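Local structure of KLLA0E08119p (Kluyveromyces lactis, 3VA7) at residues Gln490-Arg495 and Ser513-Asn518; Pro508-Ser513 and Arg587-Ile592. The protein is the urea carboxylase part of a longer enzyme that probably uses biotin and ATP to make urea-1-carboxylate from urea and hydrogencarbonate. All blocks are in the same frame, centred on the assembly; numbering follows the deposited sequence.

Overall arrangement
Both contacts use helix 511-520 of the carboxyltransferase region, and their centres lie only about 6 Å apart. Interaction 1 joins the helix to the loop after edge strand 488-490. It is buried around F514 but passes into partly exposed side chains at Y492 and R515, and its chemistry is largely hydrophobic and aliphatic-on-aromatic. Interaction 2 is buried throughout: the turn leading into the same helix, with S513 of its first turn, meets the central strand 587-592, and there a tyrosine hydroxyl takes up a backbone N-H. The two meet where F514 packs on Y589 and A517 O probably accepts a hydrogen bond from S591 OG, while S513 is shared by segments 508-513 and 513-518.

Interaction 1 of 2, residues Gln490-Arg495 and Ser513-Asn518; sequences QDYPGR and SFRLAN
Y492 and F514 meet at the buried part of this contact, where a loop is laid against a helix largely through aromatic groups. The phenyl ring of F514 reaches out from the helix with CG anti to the backbone N, which sends its far end against the loop backbone. There F514 CZ stands 3.4 Å from Q490 O, which lies at the ring edge, near its plane. D491 CA and Y492 CB approach the same ring obliquely, Y492 CB being 3.7 Å from F514 CE2. On the loop side the ring thus meets backbone and a beta-carbon.

One helix residue further on, the contact becomes more open to solvent, Y492 and R515 being partly exposed. The phenol of Y492 is covered on one face by the aliphatic part of R515: its CD makes a CH-pi contact 3.7 Å from the ring centroid, 25° off the normal. The bend of the arginine at chi3 (-84°) then brings the guanidinium to lie 15° from parallel with the ring, displaced toward the hydroxyl end. On the opposite phenol face sits P493 CB, folded back by the cis peptide bond before it: an example of an aromatic ring held between a cis-proline and an arginine chain. With an alanine here instead of Y492, P493 and the R515 methylene would probably lose the flat surface between them, leaving the middle of the arginine chain less fixed although its end keeps D797.

That end is claimed by a salt bridge from NH2 to D797 on helix 786-802. The loop leaves strand 488-490, the edge of a five-stranded antiparallel sheet, and helix 511-520, in the carboxyltransferase domain (subdomains A and B), packs against the same sheet, with F514 touching A529 on the adjoining strand.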
loop_
_atom_site.group_PDB
_atom_site.type_symbol
_atom_site.label_atom_id
_atom_site.label_comp_id
_atom_site.label_asym_id
_atom_site.label_seq_id
_atom_site.Cartn_x
_atom_site.Cartn_y
_atom_site.Cartn_z
ATOM N N GLN A 490 -0.318 -13.468 -4.287
ATOM C CA GLN A 490 0.110 -13.086 -5.648
ATOM C C GLN A 490 -0.904 -13.584 -6.634
ATOM O O GLN A 490 -1.645 -14.520 -6.274
ATOM C CB GLN A 490 1.482 -13.676 -5.989
ATOM C CG GLN A 490 2.585 -13.189 -5.105
ATOM C CD GLN A 490 2.886 -11.726 -5.341
ATOM O OE1 GLN A 490 3.585 -11.105 -4.537
ATOM N NE2 GLN A 490 2.353 -11.156 -6.437
ATOM N N ASP A 491 -0.960 -12.985 -7.837
ATOM C CA ASP A 491 -1.730 -13.560 -8.949
ATOM C C ASP A 491 -1.035 -13.449 -10.297
ATOM O O ASP A 491 0.021 -12.838 -10.389
ATOM C CB ASP A 491 -3.179 -13.043 -9.013
ATOM C CG ASP A 491 -3.281 -11.541 -9.328
ATOM O OD1 ASP A 491 -2.294 -10.945 -9.821
ATOM O OD2 ASP A 491 -4.375 -10.956 -9.088
ATOM N N TYR A 492 -1.611 -14.040 -11.350
ATOM C CA TYR A 492 -0.890 -14.211 -12.608
ATOM C C TYR A 492 -1.778 -13.918 -13.776
ATOM O O TYR A 492 -2.858 -14.528 -13.859
ATOM C CB TYR A 492 -0.424 -15.650 -12.754
ATOM C CG TYR A 492 0.261 -15.828 -14.074
ATOM C CD1 TYR A 492 1.633 -15.578 -14.191
ATOM C CD2 TYR A 492 -0.472 -16.196 -15.222
ATOM C CE1 TYR A 492 2.270 -15.695 -15.402
ATOM C CE2 TYR A 492 0.161 -16.350 -16.453
ATOM C CZ TYR A 492 1.516 -16.083 -16.519
ATOM O OH TYR A 492 2.149 -16.185 -17.697
ATOM N N PRO A 493 -1.323 -13.069 -14.740
ATOM C CA PRO A 493 0.034 -12.559 -14.964
ATOM C C PRO A 493 0.509 -11.454 -14.020
ATOM O O PRO A 493 1.688 -11.098 -14.056
ATOM C CB PRO A 493 -0.014 -12.027 -16.395
ATOM C CG PRO A 493 -1.488 -11.729 -16.642
ATOM C CD PRO A 493 -2.284 -12.543 -15.749
ATOM N N GLY A 494 -0.359 -10.946 -13.161
ATOM C CA GLY A 494 0.060 -9.909 -12.188
ATOM C C GLY A 494 -0.459 -8.538 -12.602
ATOM O O GLY A 494 -1.488 -8.412 -13.295
ATOM N N ARG A 495 0.259 -7.503 -12.182
ATOM C CA ARG A 495 -0.208 -6.132 -12.354
ATOM C C ARG A 495 0.303 -5.703 -13.684
ATOM O O ARG A 495 1.294 -4.978 -13.761
ATOM C CB ARG A 495 0.361 -5.236 -11.229
ATOM C CG ARG A 495 -0.260 -3.856 -11.103
ATOM C CD ARG A 495 -0.135 -3.318 -9.696
ATOM N NE ARG A 495 -1.143 -3.858 -8.805
ATOM C CZ ARG A 495 -0.870 -4.668 -7.772
ATOM N NH1 ARG A 495 0.382 -5.021 -7.498
ATOM N NH2 ARG A 495 -1.861 -5.152 -7.017
ATOM N N SER A 513 5.328 -23.039 -11.524
ATOM C CA SER A 513 4.854 -23.676 -10.313
ATOM C C SER A 513 3.588 -23.015 -9.810
ATOM O O SER A 513 2.663 -23.703 -9.310
ATOM C CB SER A 513 5.913 -23.614 -9.212
ATOM O OG SER A 513 7.230 -24.040 -9.602
ATOM N N PHE A 514 3.520 -21.679 -9.933
ATOM C CA PHE A 514 2.381 -20.946 -9.390
ATOM C C PHE A 514 1.136 -21.448 -10.115
ATOM O O PHE A 514 0.102 -21.723 -9.499
ATOM C CB PHE A 514 2.547 -19.436 -9.567
ATOM C CG PHE A 514 1.318 -18.631 -9.155
ATOM C CD1 PHE A 514 1.230 -18.072 -7.890
ATOM C CD2 PHE A 514 0.252 -18.431 -10.057
ATOM C CE1 PHE A 514 0.066 -17.342 -7.513
ATOM C CE2 PHE A 514 -0.929 -17.705 -9.699
ATOM C CZ PHE A 514 -1.012 -17.145 -8.414
ATOM N N ARG A 515 1.242 -21.564 -11.440
ATOM C CA ARG A 515 0.082 -21.903 -12.249
ATOM C C ARG A 515 -0.222 -23.383 -12.150
ATOM O O ARG A 515 -1.369 -23.786 -12.197
ATOM C CB ARG A 515 0.294 -21.509 -13.694
ATOM C CG ARG A 515 0.600 -20.038 -13.880
ATOM C CD ARG A 515 0.132 -19.589 -15.196
ATOM N NE ARG A 515 1.071 -19.851 -16.262
ATOM C CZ ARG A 515 0.709 -20.057 -17.543
ATOM N NH1 ARG A 515 -0.587 -20.063 -17.917
ATOM N NH2 ARG A 515 1.649 -20.301 -18.444
ATOM N N LEU A 516 0.808 -24.195 -11.971
ATOM C CA LEU A 516 0.557 -25.594 -11.657
ATOM C C LEU A 516 -0.274 -25.646 -10.389
ATOM O O LEU A 516 -1.326 -26.295 -10.377
ATOM C CB LEU A 516 1.849 -26.378 -11.460
ATOM C CG LEU A 516 2.664 -26.798 -12.685
ATOM C CD1 LEU A 516 4.081 -27.266 -12.260
ATOM C CD2 LEU A 516 1.952 -27.868 -13.522
ATOM N N ALA A 517 0.205 -24.970 -9.330
ATOM C CA ALA A 517 -0.448 -25.078 -8.039
ATOM C C ALA A 517 -1.910 -24.696 -8.238
ATOM O O ALA A 517 -2.834 -25.450 -7.836
ATOM C CB ALA A 517 0.239 -24.208 -6.977
ATOM N N ASN A 518 -2.151 -23.576 -8.921
ATOM C CA ASN A 518 -3.537 -23.232 -9.201
ATOM C C ASN A 518 -4.326 -24.317 -9.898
ATOM O O ASN A 518 -5.430 -24.674 -9.489
ATOM C CB ASN A 518 -3.661 -21.890 -9.938
ATOM C CG ASN A 518 -3.984 -20.744 -8.971
ATOM O OD1 ASN A 518 -4.560 -20.982 -7.871
ATOM N ND2 ASN A 518 -3.627 -19.504 -9.363
#

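Interaction 2 of 2, residues Pro508-Ser513 and Arg587-Ile592; sequences PMDSYS and RAYLSI
The Y589 ring and the R587 guanidinium, two residues apart on strand 587-592 of the carboxyltransferase domain (subdomains A and B), are the flat groups that meet the turn leading into helix 511-520 and its first residues. Around the phenol, P508 CB (3.6 Å from Y589 CE2), D510 O and S513 CB (3.8 Å from Y589 CD1) all come in obliquely. The guanidinium has M509 over one face: its CG lies 3.4 Å above the plane, toward the rim, and its CB is 3.6 Å from R587 NE. Because the methionine chain bends at chi2 (80°), its terminal CE also draws up beside R587 NH2, at 3.7 Å.

At the end of the phenol the contact turns polar. D510 N donates to Y589 OH over 3.1 Å, with an N-H...O angle of 159°. D510 is also the N-cap of the helix, its OD2 accepting from S513 N and being met from above the carboxylate plane, 40° out of it.

Beyond the two segments, E531 OE2 bonds both Y589 OH and M509 N, and R587 NE is taken by G771 O. The contact exemplifies a buried tyrosine hydroxyl satisfied by a peptide N-H and a carboxylate beside a helix N-cap, consistent with a phenol that accepts from the chain, donates to the acid and holds the turn before the helix in place.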
loop_
_atom_site.group_PDB
_atom_site.type_symbol
_atom_site.label_atom_id
_atom_site.label_comp_id
_atom_site.label_asym_id
_atom_site.label_seq_id
_atom_site.Cartn_x
_atom_site.Cartn_y
_atom_site.Cartn_z
ATOM N N PRO A 508 3.859 -13.994 -9.093
ATOM C CA PRO A 508 4.839 -14.984 -8.643
ATOM C C PRO A 508 6.130 -14.832 -9.394
ATOM O O PRO A 508 6.187 -14.595 -10.623
ATOM C CB PRO A 508 4.240 -16.312 -9.062
ATOM C CG PRO A 508 3.376 -15.952 -10.276
ATOM C CD PRO A 508 2.863 -14.552 -10.029
ATOM N N MET A 509 7.179 -15.018 -8.634
ATOM C CA MET A 509 8.523 -15.004 -9.127
ATOM C C MET A 509 8.876 -16.235 -9.983
ATOM O O MET A 509 9.790 -16.169 -10.810
ATOM C CB MET A 509 9.366 -14.970 -7.872
ATOM C CG MET A 509 10.729 -14.581 -8.080
ATOM S SD MET A 509 10.859 -12.825 -8.233
ATOM C CE MET A 509 12.645 -12.782 -7.856
ATOM N N ASP A 510 8.212 -17.375 -9.723
ATOM C CA ASP A 510 8.350 -18.576 -10.549
ATOM C C ASP A 510 6.938 -18.807 -10.998
ATOM O O ASP A 510 6.119 -19.375 -10.256
ATOM C CB ASP A 510 8.936 -19.776 -9.751
ATOM C CG ASP A 510 8.506 -21.206 -10.303
ATOM O OD1 ASP A 510 8.795 -22.252 -9.631
ATOM O OD2 ASP A 510 7.879 -21.309 -11.384
ATOM N N SER A 511 6.638 -18.364 -12.212
ATOM C CA SER A 511 5.249 -18.393 -12.640
ATOM C C SER A 511 4.726 -19.747 -13.005
ATOM O O SER A 511 3.500 -19.952 -12.912
ATOM C CB SER A 511 4.900 -17.359 -13.721
ATOM O OG SER A 511 5.256 -17.729 -15.024
ATOM N N TYR A 512 5.605 -20.679 -13.366
ATOM C CA TYR A 512 5.149 -22.053 -13.753
ATOM C C TYR A 512 4.550 -22.884 -12.586
ATOM O O TYR A 512 3.382 -23.352 -12.652
ATOM C CB TYR A 512 6.236 -22.831 -14.547
ATOM C CG TYR A 512 5.677 -24.035 -15.258
ATOM C CD1 TYR A 512 4.648 -23.901 -16.187
ATOM C CD2 TYR A 512 6.117 -25.316 -14.952
ATOM C CE1 TYR A 512 4.100 -24.998 -16.802
ATOM C CE2 TYR A 512 5.554 -26.431 -15.559
ATOM C CZ TYR A 512 4.554 -26.267 -16.478
ATOM O OH TYR A 512 3.997 -27.362 -17.080
ATOM N N SER A 513 5.328 -23.039 -11.524
ATOM C CA SER A 513 4.854 -23.676 -10.313
ATOM C C SER A 513 3.588 -23.015 -9.810
ATOM O O SER A 513 2.663 -23.703 -9.310
ATOM C CB SER A 513 5.913 -23.614 -9.212
ATOM O OG SER A 513 7.230 -24.040 -9.602
ATOM N N ARG A 587 11.408 -21.141 -3.617
ATOM C CA ARG A 587 10.035 -20.686 -3.462
ATOM C C ARG A 587 9.084 -21.822 -3.746
ATOM O O ARG A 587 9.420 -22.675 -4.594
ATOM C CB ARG A 587 9.726 -19.503 -4.436
ATOM C CG ARG A 587 9.742 -18.160 -3.777
ATOM C CD ARG A 587 9.641 -16.942 -4.647
ATOM N NE ARG A 587 10.963 -16.583 -5.070
ATOM C CZ ARG A 587 11.632 -15.505 -4.708
ATOM N NH1 ARG A 587 11.115 -14.608 -3.894
ATOM N NH2 ARG A 587 12.857 -15.344 -5.181
ATOM N N ALA A 588 7.917 -21.828 -3.075
ATOM C CA ALA A 588 6.815 -22.744 -3.370
ATOM C C ALA A 588 5.489 -21.967 -3.356
ATOM O O ALA A 588 5.483 -20.787 -2.994
ATOM C CB ALA A 588 6.761 -23.862 -2.349
ATOM N N TYR A 589 4.373 -22.616 -3.732
ATOM C CA TYR A 589 3.085 -21.925 -3.929
ATOM C C TYR A 589 1.996 -22.687 -3.354
ATOM O O TYR A 589 1.865 -23.879 -3.605
ATOM C CB TYR A 589 2.786 -21.652 -5.421
ATOM C CG TYR A 589 3.816 -20.719 -5.909
ATOM C CD1 TYR A 589 5.060 -21.205 -6.354
ATOM C CD2 TYR A 589 3.615 -19.324 -5.801
ATOM C CE1 TYR A 589 6.077 -20.283 -6.726
ATOM C CE2 TYR A 589 4.600 -18.429 -6.189
ATOM C CZ TYR A 589 5.833 -18.895 -6.609
ATOM O OH TYR A 589 6.806 -17.986 -6.997
ATOM N N LEU A 590 1.189 -22.009 -2.563
ATOM C CA LEU A 590 0.118 -22.683 -1.876
ATOM C C LEU A 590 -1.204 -22.217 -2.389
ATOM O O LEU A 590 -1.592 -21.089 -2.106
ATOM C CB LEU A 590 0.229 -22.388 -0.409
ATOM C CG LEU A 590 -1.036 -22.687 0.365
ATOM C CD1 LEU A 590 -1.355 -24.171 0.315
ATOM C CD2 LEU A 590 -0.762 -22.228 1.744
ATOM N N SER A 591 -1.906 -23.057 -3.131
ATOM C CA SER A 591 -3.171 -22.639 -3.712
ATOM C C SER A 591 -4.356 -23.149 -2.918
ATOM O O SER A 591 -4.239 -24.122 -2.209
ATOM C CB SER A 591 -3.269 -23.101 -5.160
ATOM O OG SER A 591 -3.116 -24.502 -5.269
ATOM N N ILE A 592 -5.494 -22.498 -3.037
ATOM C CA ILE A 592 -6.666 -22.821 -2.243
ATOM C C ILE A 592 -7.752 -22.785 -3.276
ATOM O O ILE A 592 -7.800 -21.813 -4.038
ATOM C CB ILE A 592 -7.078 -21.688 -1.291
ATOM C CG1 ILE A 592 -5.920 -21.101 -0.467
ATOM C CG2 ILE A 592 -8.265 -22.079 -0.476
ATOM C CD1 ILE A 592 -4.921 -22.056 0.018
#